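Pullulanase (PDB 2WAN) hydrolyses the alpha-1,6-glucosidic linkages of pullulan and probably those of related branched polysaccharides such as amylopectin. Local coordinates at residues T156-A161 against N272-T277; L135-S140 against S265-Q270. All blocks are in the same frame, centred on the assembly; numbering follows the deposited sequence.

Contact 1 (T156-A161 against N272-T277); sequences TSAVSA and NLVQLT
Ala158 and Leu276 face each other in an antiparallel strand pair, and their side chains form the tight face of this contact. Leu276 CD2 comes to 3.6 Å from Ala158 CB. Val274, two residues before Leu276, reaches the same methyl with CG1, 4.0 Å from Ala158 CB. That branch stands anti to the Val274 backbone N (chi1 -174°), which also brings CG1 to 3.2 Å from Val159 O, beyond the oxygen end of that carbonyl and tilted from its plane. Phe142 of strand 142-146 packs on both Val274 and Leu276, so this face is apolar and buried.

The other face carries Ser157, Val159, Gln275 and Thr277 and is looser and partly open to solvent. Here Val159 and Gln275 lie side by side, with Val159 CG2 3.9 Å from Gln275 CB. A water fills in beside them. It donates to Gln275 O at 2.6 Å, is hydrogen-bonded to Thr277 OG1, and is held weakly by Ser157 OG.

The backbones are joined by five hydrogen bonds. The shortest runs from Gln275 N to Val159 O at 2.7 Å. At one end Thr277 O takes Thr156 N at 2.8 Å and, weakly, Thr156 OG1. At the other end Ala161 N reaches Leu273 O, which Thr271 OG1 also contacts by a hydrogen bond. Ala161 CB rests on Leu273 CG.

Strand 273-278 lies between strands 152-160 and 124-129 in a mixed beta-sheet. Beside strand 124-129, Val274 and Leu276 bond by backbone to Ala127 and Val125, and Asn272, at the corner before the strand, to Leu129; Pro196 packs on Val159.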
ATOM      1  N   THR A 156     -20.933 -13.265 -32.368  1.00 35.71           N
ATOM      2  CA  THR A 156     -21.708 -12.281 -33.133  1.00 35.56           C
ATOM      3  C   THR A 156     -20.884 -11.094 -33.651  1.00 36.93           C
ATOM      4  O   THR A 156     -21.334 -10.357 -34.539  1.00 35.09           O
ATOM      5  CB  THR A 156     -22.907 -11.740 -32.321  1.00 36.26           C
ATOM      6  OG1 THR A 156     -22.438 -11.014 -31.176  1.00 36.09           O
ATOM      7  CG2 THR A 156     -23.815 -12.883 -31.871  1.00 37.43           C
ATOM      8  N   SER A 157     -19.688 -10.921 -33.090  1.00 35.90           N
ATOM      9  CA  SER A 157     -18.825  -9.781 -33.396  1.00 36.40           C
ATOM     10  C   SER A 157     -17.396 -10.066 -32.951  1.00 35.53           C
ATOM     11  O   SER A 157     -17.170 -10.702 -31.913  1.00 35.22           O
ATOM     12  CB  SER A 157     -19.344  -8.513 -32.710  1.00 36.48           C
ATOM     13  OG  SER A 157     -18.415  -7.447 -32.837  1.00 42.57           O
ATOM     14  N   ALA A 158     -16.437  -9.612 -33.750  1.00 34.33           N
ATOM     15  CA  ALA A 158     -15.025  -9.758 -33.426  1.00 33.24           C
ATOM     16  C   ALA A 158     -14.283  -8.469 -33.770  1.00 34.63           C
ATOM     17  O   ALA A 158     -14.146  -8.115 -34.947  1.00 34.35           O
ATOM     18  CB  ALA A 158     -14.422 -10.944 -34.165  1.00 33.85           C
ATOM     19  N   VAL A 159     -13.828  -7.761 -32.738  1.00 32.39           N
ATOM     20  CA  VAL A 159     -13.088  -6.508 -32.919  1.00 30.35           C
ATOM     21  C   VAL A 159     -11.709  -6.606 -32.270  1.00 30.86           C
ATOM     22  O   VAL A 159     -11.465  -7.506 -31.457  1.00 30.83           O
ATOM     23  CB  VAL A 159     -13.876  -5.272 -32.388  1.00 30.31           C
ATOM     24  CG1 VAL A 159     -15.267  -5.196 -33.017  1.00 29.48           C
ATOM     25  CG2 VAL A 159     -13.968  -5.274 -30.846  1.00 27.24           C
ATOM     26  N   SER A 160     -10.799  -5.707 -32.641  1.00 28.71           N
ATOM     27  CA  SER A 160      -9.504  -5.639 -31.965  1.00 29.11           C
ATOM     28  C   SER A 160      -9.669  -5.018 -30.584  1.00 27.55           C
ATOM     29  O   SER A 160     -10.415  -4.049 -30.415  1.00 26.94           O
ATOM     30  CB  SER A 160      -8.493  -4.812 -32.747  1.00 27.03           C
ATOM     31  OG  SER A 160      -7.230  -4.829 -32.088  1.00 29.35           O
ATOM     32  N   ALA A 161      -8.954  -5.574 -29.611  1.00 29.43           N
ATOM     33  CA  ALA A 161      -9.017  -5.087 -28.233  1.00 30.50           C
ATOM     34  C   ALA A 161      -7.939  -4.034 -27.962  1.00 32.77           C
ATOM     35  O   ALA A 161      -7.960  -3.364 -26.917  1.00 32.07           O
ATOM     36  CB  ALA A 161      -8.892  -6.252 -27.254  1.00 30.66           C
ATOM     37  N   ASN A 272      -3.556  -9.171 -32.867  1.00 30.97           N
ATOM     38  CA  ASN A 272      -3.284 -10.446 -32.211  1.00 28.77           C
ATOM     39  C   ASN A 272      -4.048 -10.546 -30.886  1.00 29.35           C
ATOM     40  O   ASN A 272      -3.778 -11.424 -30.064  1.00 28.88           O
ATOM     41  CB  ASN A 272      -1.778 -10.652 -32.000  1.00 29.94           C
ATOM     42  CG  ASN A 272      -1.164  -9.637 -31.037  1.00 25.24           C
ATOM     43  OD1 ASN A 272      -1.822  -8.700 -30.588  1.00 32.74           O
ATOM     44  ND2 ASN A 272       0.110  -9.824 -30.728  1.00 31.04           N
ATOM     45  N   LEU A 273      -4.991  -9.627 -30.699  1.00 27.82           N
ATOM     46  CA  LEU A 273      -5.782  -9.524 -29.468  1.00 27.62           C
ATOM     47  C   LEU A 273      -7.191  -9.085 -29.811  1.00 26.68           C
ATOM     48  O   LEU A 273      -7.425  -7.933 -30.202  1.00 27.19           O
ATOM     49  CB  LEU A 273      -5.135  -8.533 -28.493  1.00 27.21           C
ATOM     50  CG  LEU A 273      -5.704  -8.447 -27.069  1.00 27.46           C
ATOM     51  CD1 LEU A 273      -5.553  -9.782 -26.345  1.00 26.15           C
ATOM     52  CD2 LEU A 273      -4.978  -7.335 -26.322  1.00 24.92           C
ATOM     53  N   VAL A 274      -8.136 -10.007 -29.636  1.00 26.88           N
ATOM     54  CA  VAL A 274      -9.493  -9.824 -30.117  1.00 29.24           C
ATOM     55  C   VAL A 274     -10.513  -9.801 -28.984  1.00 28.94           C
ATOM     56  O   VAL A 274     -10.419 -10.584 -28.035  1.00 29.87           O
ATOM     57  CB  VAL A 274      -9.882 -10.954 -31.121  1.00 30.10           C
ATOM     58  CG1 VAL A 274     -11.244 -10.683 -31.741  1.00 32.54           C
ATOM     59  CG2 VAL A 274      -8.823 -11.100 -32.207  1.00 29.63           C
ATOM     60  N   GLN A 275     -11.480  -8.899 -29.097  1.00 29.05           N
ATOM     61  CA  GLN A 275     -12.635  -8.868 -28.212  1.00 29.16           C
ATOM     62  C   GLN A 275     -13.851  -9.454 -28.932  1.00 29.96           C
ATOM     63  O   GLN A 275     -14.313  -8.896 -29.932  1.00 31.12           O
ATOM     64  CB  GLN A 275     -12.932  -7.439 -27.761  1.00 30.82           C
ATOM     65  CG  GLN A 275     -14.140  -7.331 -26.843  1.00 35.09           C
ATOM     66  CD  GLN A 275     -14.519  -5.900 -26.518  1.00 38.04           C
ATOM     67  OE1 GLN A 275     -15.698  -5.572 -26.419  1.00 41.68           O
ATOM     68  NE2 GLN A 275     -13.522  -5.042 -26.345  1.00 44.00           N
ATOM     69  N   LEU A 276     -14.360 -10.570 -28.408  1.00 28.70           N
ATOM     70  CA  LEU A 276     -15.485 -11.300 -29.009  1.00 29.13           C
ATOM     71  C   LEU A 276     -16.791 -11.079 -28.262  1.00 30.26           C
ATOM     72  O   LEU A 276     -16.829 -11.113 -27.029  1.00 30.62           O
ATOM     73  CB  LEU A 276     -15.173 -12.808 -29.069  1.00 28.20           C
ATOM     74  CG  LEU A 276     -13.870 -13.219 -29.756  1.00 28.82           C
ATOM     75  CD1 LEU A 276     -13.515 -14.683 -29.500  1.00 26.18           C
ATOM     76  CD2 LEU A 276     -13.939 -12.941 -31.259  1.00 23.04           C
ATOM     77  N   THR A 277     -17.861 -10.841 -29.013  1.00 30.29           N
ATOM     78  CA  THR A 277     -19.195 -10.750 -28.431  1.00 30.23           C
ATOM     79  C   THR A 277     -19.922 -12.054 -28.716  1.00 31.33           C
ATOM     80  O   THR A 277     -19.873 -12.565 -29.840  1.00 31.73           O
ATOM     81  CB  THR A 277     -19.988  -9.543 -28.969  1.00 32.08           C
ATOM     82  OG1 THR A 277     -19.263  -8.343 -28.688  1.00 32.20           O
ATOM     83  CG2 THR A 277     -21.368  -9.445 -28.313  1.00 32.57           C
TER
HETATM   84  O   HOH W   1     -16.626  -7.785 -30.052  1.00 36.39           O

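Contact 2 (L135-S140 against S265-Q270); sequences LADAAS and SSAGVQ
A type II beta turn, Ser266 to Val269, docks on the backbone of Leu135, just ahead of a type II' turn from Asp137 to Ser140. Two hydrogen bonds make the join, and Leu135 uses both its amide and its carbonyl. Leu135 N donates to Val269 O at 3.0 Å, almost straight (176° at the hydrogen). Gly268 N donates to Leu135 O at 2.8 Å. Gly268 has a positive phi of 104°, as suits the third place of a type II turn.

The Leu135 side chain lies over the turn. Its CB sits 3.8 Å from Ser266 O, and CG is 3.6 Å from Val269 O. The extended chain beyond (chi2 176°) carries CD1 to the Val269 side chain, a looser apolar touch. This buried leucine is the main side chain of the contact. Beyond it the contact thins towards solvent, where Ala136 and Asp137 are exposed. There the Ala267 methyl lies against the backbone of Leu135 and Ala136.

From outside the contact, Asn197 ND2 bonds to Ser265 O. Each loop also braces itself. Ser140 OG accepts from Ala136 N at 3.1 Å, tying the residue before the type II' turn to the turn's last residue. Overlapping the start of the type II turn, an ST turn begins at Ser265, its OG accepting from Ala267 N at 3.2 Å.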
ATOM      1  N   LEU A 135      -8.973  -9.171 -39.540  1.00 36.38           N
ATOM      2  CA  LEU A 135     -10.374  -9.465 -39.245  1.00 37.20           C
ATOM      3  C   LEU A 135     -11.275  -9.343 -40.472  1.00 38.84           C
ATOM      4  O   LEU A 135     -11.048  -8.498 -41.346  1.00 38.57           O
ATOM      5  CB  LEU A 135     -10.898  -8.569 -38.109  1.00 37.35           C
ATOM      6  CG  LEU A 135     -10.137  -8.585 -36.772  1.00 36.51           C
ATOM      7  CD1 LEU A 135     -10.728  -7.573 -35.813  1.00 34.63           C
ATOM      8  CD2 LEU A 135     -10.110  -9.970 -36.138  1.00 36.83           C
ATOM      9  N   ALA A 136     -12.291 -10.203 -40.517  1.00 39.60           N
ATOM     10  CA  ALA A 136     -13.314 -10.189 -41.552  1.00 41.46           C
ATOM     11  C   ALA A 136     -14.641  -9.739 -40.939  1.00 42.66           C
ATOM     12  O   ALA A 136     -14.650  -9.139 -39.862  1.00 42.70           O
ATOM     13  CB  ALA A 136     -13.446 -11.574 -42.172  1.00 41.60           C
ATOM     14  N   ASP A 137     -15.750 -10.030 -41.620  1.00 43.31           N
ATOM     15  CA  ASP A 137     -17.092  -9.693 -41.137  1.00 44.66           C
ATOM     16  C   ASP A 137     -17.493 -10.525 -39.922  1.00 43.14           C
ATOM     17  O   ASP A 137     -16.951 -11.611 -39.698  1.00 43.27           O
ATOM     18  CB  ASP A 137     -18.137  -9.907 -42.241  1.00 46.18           C
ATOM     19  CG  ASP A 137     -17.874  -9.063 -43.474  1.00 53.55           C
ATOM     20  OD1 ASP A 137     -16.794  -9.222 -44.094  1.00 58.81           O
ATOM     21  OD2 ASP A 137     -18.756  -8.250 -43.832  1.00 58.50           O
ATOM     22  N   ALA A 138     -18.448  -9.992 -39.158  1.00 42.84           N
ATOM     23  CA  ALA A 138     -19.115 -10.690 -38.047  1.00 43.17           C
ATOM     24  C   ALA A 138     -18.173 -11.503 -37.148  1.00 42.15           C
ATOM     25  O   ALA A 138     -17.327 -10.930 -36.453  1.00 42.21           O
ATOM     26  CB  ALA A 138     -20.269 -11.553 -38.570  1.00 43.19           C
ATOM     27  N   ALA A 139     -18.314 -12.829 -37.185  1.00 40.89           N
ATOM     28  CA  ALA A 139     -17.544 -13.741 -36.338  1.00 39.18           C
ATOM     29  C   ALA A 139     -16.063 -13.822 -36.699  1.00 38.89           C
ATOM     30  O   ALA A 139     -15.239 -14.227 -35.870  1.00 37.68           O
ATOM     31  CB  ALA A 139     -18.168 -15.132 -36.361  1.00 39.20           C
ATOM     32  N   SER A 140     -15.731 -13.456 -37.939  1.00 36.68           N
ATOM     33  CA  SER A 140     -14.352 -13.482 -38.431  1.00 36.28           C
ATOM     34  C   SER A 140     -13.670 -14.834 -38.171  1.00 35.88           C
ATOM     35  O   SER A 140     -12.499 -14.897 -37.785  1.00 37.25           O
ATOM     36  CB  SER A 140     -13.546 -12.297 -37.859  1.00 36.49           C
ATOM     37  OG  SER A 140     -12.191 -12.334 -38.276  1.00 34.49           O
ATOM     38  N   SER A 265     -18.041  -1.998 -39.282  1.00 44.34           N
ATOM     39  CA  SER A 265     -17.385  -3.296 -39.241  1.00 38.71           C
ATOM     40  C   SER A 265     -15.896  -3.091 -38.971  1.00 36.66           C
ATOM     41  O   SER A 265     -15.320  -2.085 -39.396  1.00 32.86           O
ATOM     42  CB  SER A 265     -17.577  -4.032 -40.567  1.00 38.17           C
ATOM     43  OG  SER A 265     -16.817  -5.226 -40.602  1.00 34.82           O
ATOM     44  N   SER A 266     -15.282  -4.046 -38.270  1.00 34.24           N
ATOM     45  CA  SER A 266     -13.837  -4.027 -38.018  1.00 32.54           C
ATOM     46  C   SER A 266     -13.024  -4.828 -39.035  1.00 32.14           C
ATOM     47  O   SER A 266     -11.805  -4.989 -38.893  1.00 29.97           O
ATOM     48  CB  SER A 266     -13.514  -4.444 -36.574  1.00 32.78           C
ATOM     49  OG  SER A 266     -13.783  -3.363 -35.701  1.00 28.45           O
ATOM     50  N   ALA A 267     -13.700  -5.302 -40.085  1.00 31.63           N
ATOM     51  CA  ALA A 267     -13.021  -5.961 -41.195  1.00 31.94           C
ATOM     52  C   ALA A 267     -11.851  -5.104 -41.693  1.00 31.71           C
ATOM     53  O   ALA A 267     -12.001  -3.898 -41.887  1.00 32.81           O
ATOM     54  CB  ALA A 267     -14.006  -6.240 -42.322  1.00 30.55           C
ATOM     55  N   GLY A 268     -10.691  -5.727 -41.882  1.00 32.70           N
ATOM     56  CA  GLY A 268      -9.486  -4.999 -42.281  1.00 34.01           C
ATOM     57  C   GLY A 268      -8.468  -4.782 -41.170  1.00 34.67           C
ATOM     58  O   GLY A 268      -7.262  -4.859 -41.411  1.00 34.85           O
ATOM     59  N   VAL A 269      -8.948  -4.520 -39.952  1.00 35.80           N
ATOM     60  CA  VAL A 269      -8.068  -4.331 -38.784  1.00 34.27           C
ATOM     61  C   VAL A 269      -7.181  -5.558 -38.564  1.00 33.44           C
ATOM     62  O   VAL A 269      -7.660  -6.693 -38.579  1.00 33.71           O
ATOM     63  CB  VAL A 269      -8.886  -4.014 -37.485  1.00 34.85           C
ATOM     64  CG1 VAL A 269      -7.962  -3.805 -36.283  1.00 35.96           C
ATOM     65  CG2 VAL A 269      -9.776  -2.785 -37.679  1.00 34.18           C
ATOM     66  N   GLN A 270      -5.886  -5.325 -38.383  1.00 32.79           N
ATOM     67  CA  GLN A 270      -4.938  -6.396 -38.085  1.00 34.09           C
ATOM     68  C   GLN A 270      -4.651  -6.387 -36.584  1.00 33.82           C
ATOM     69  O   GLN A 270      -4.442  -5.320 -35.991  1.00 32.39           O
ATOM     70  CB  GLN A 270      -3.647  -6.233 -38.895  1.00 35.38           C
ATOM     71  CG  GLN A 270      -3.880  -6.217 -40.410  1.00 38.55           C
ATOM     72  CD  GLN A 270      -2.635  -5.852 -41.199  1.00 45.34           C
ATOM     73  OE1 GLN A 270      -1.597  -6.506 -41.089  1.00 43.81           O
ATOM     74  NE2 GLN A 270      -2.738  -4.801 -42.011  1.00 46.35           N
TER

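Overall arrangement
Contacts 1 and 2 adjoin, with centres about 9 Å apart. Their segments alternate along the chain, so each pairs an early piece with a late one. In between, residues 192-253 supply a separate four-stranded sheet. Strand 152-160 forms the seam. Leu135 CD1 of contact 2 lies 3.6 Å from Ala158 O of contact 1, and Ser266 OG lies 3.6 Å from Val159 CG1. Segments 135-140 and 265-270 thus both pack on strand 152-160. Both contacts are peripheral, their centres about 35 and 42 Å from the chain centre. Contact 1 lies within the seven-stranded sheet and contact 2 joins loops beside it, apart from the eight-stranded parallel barrel of the alpha-amylase catalytic family; both are structural packing.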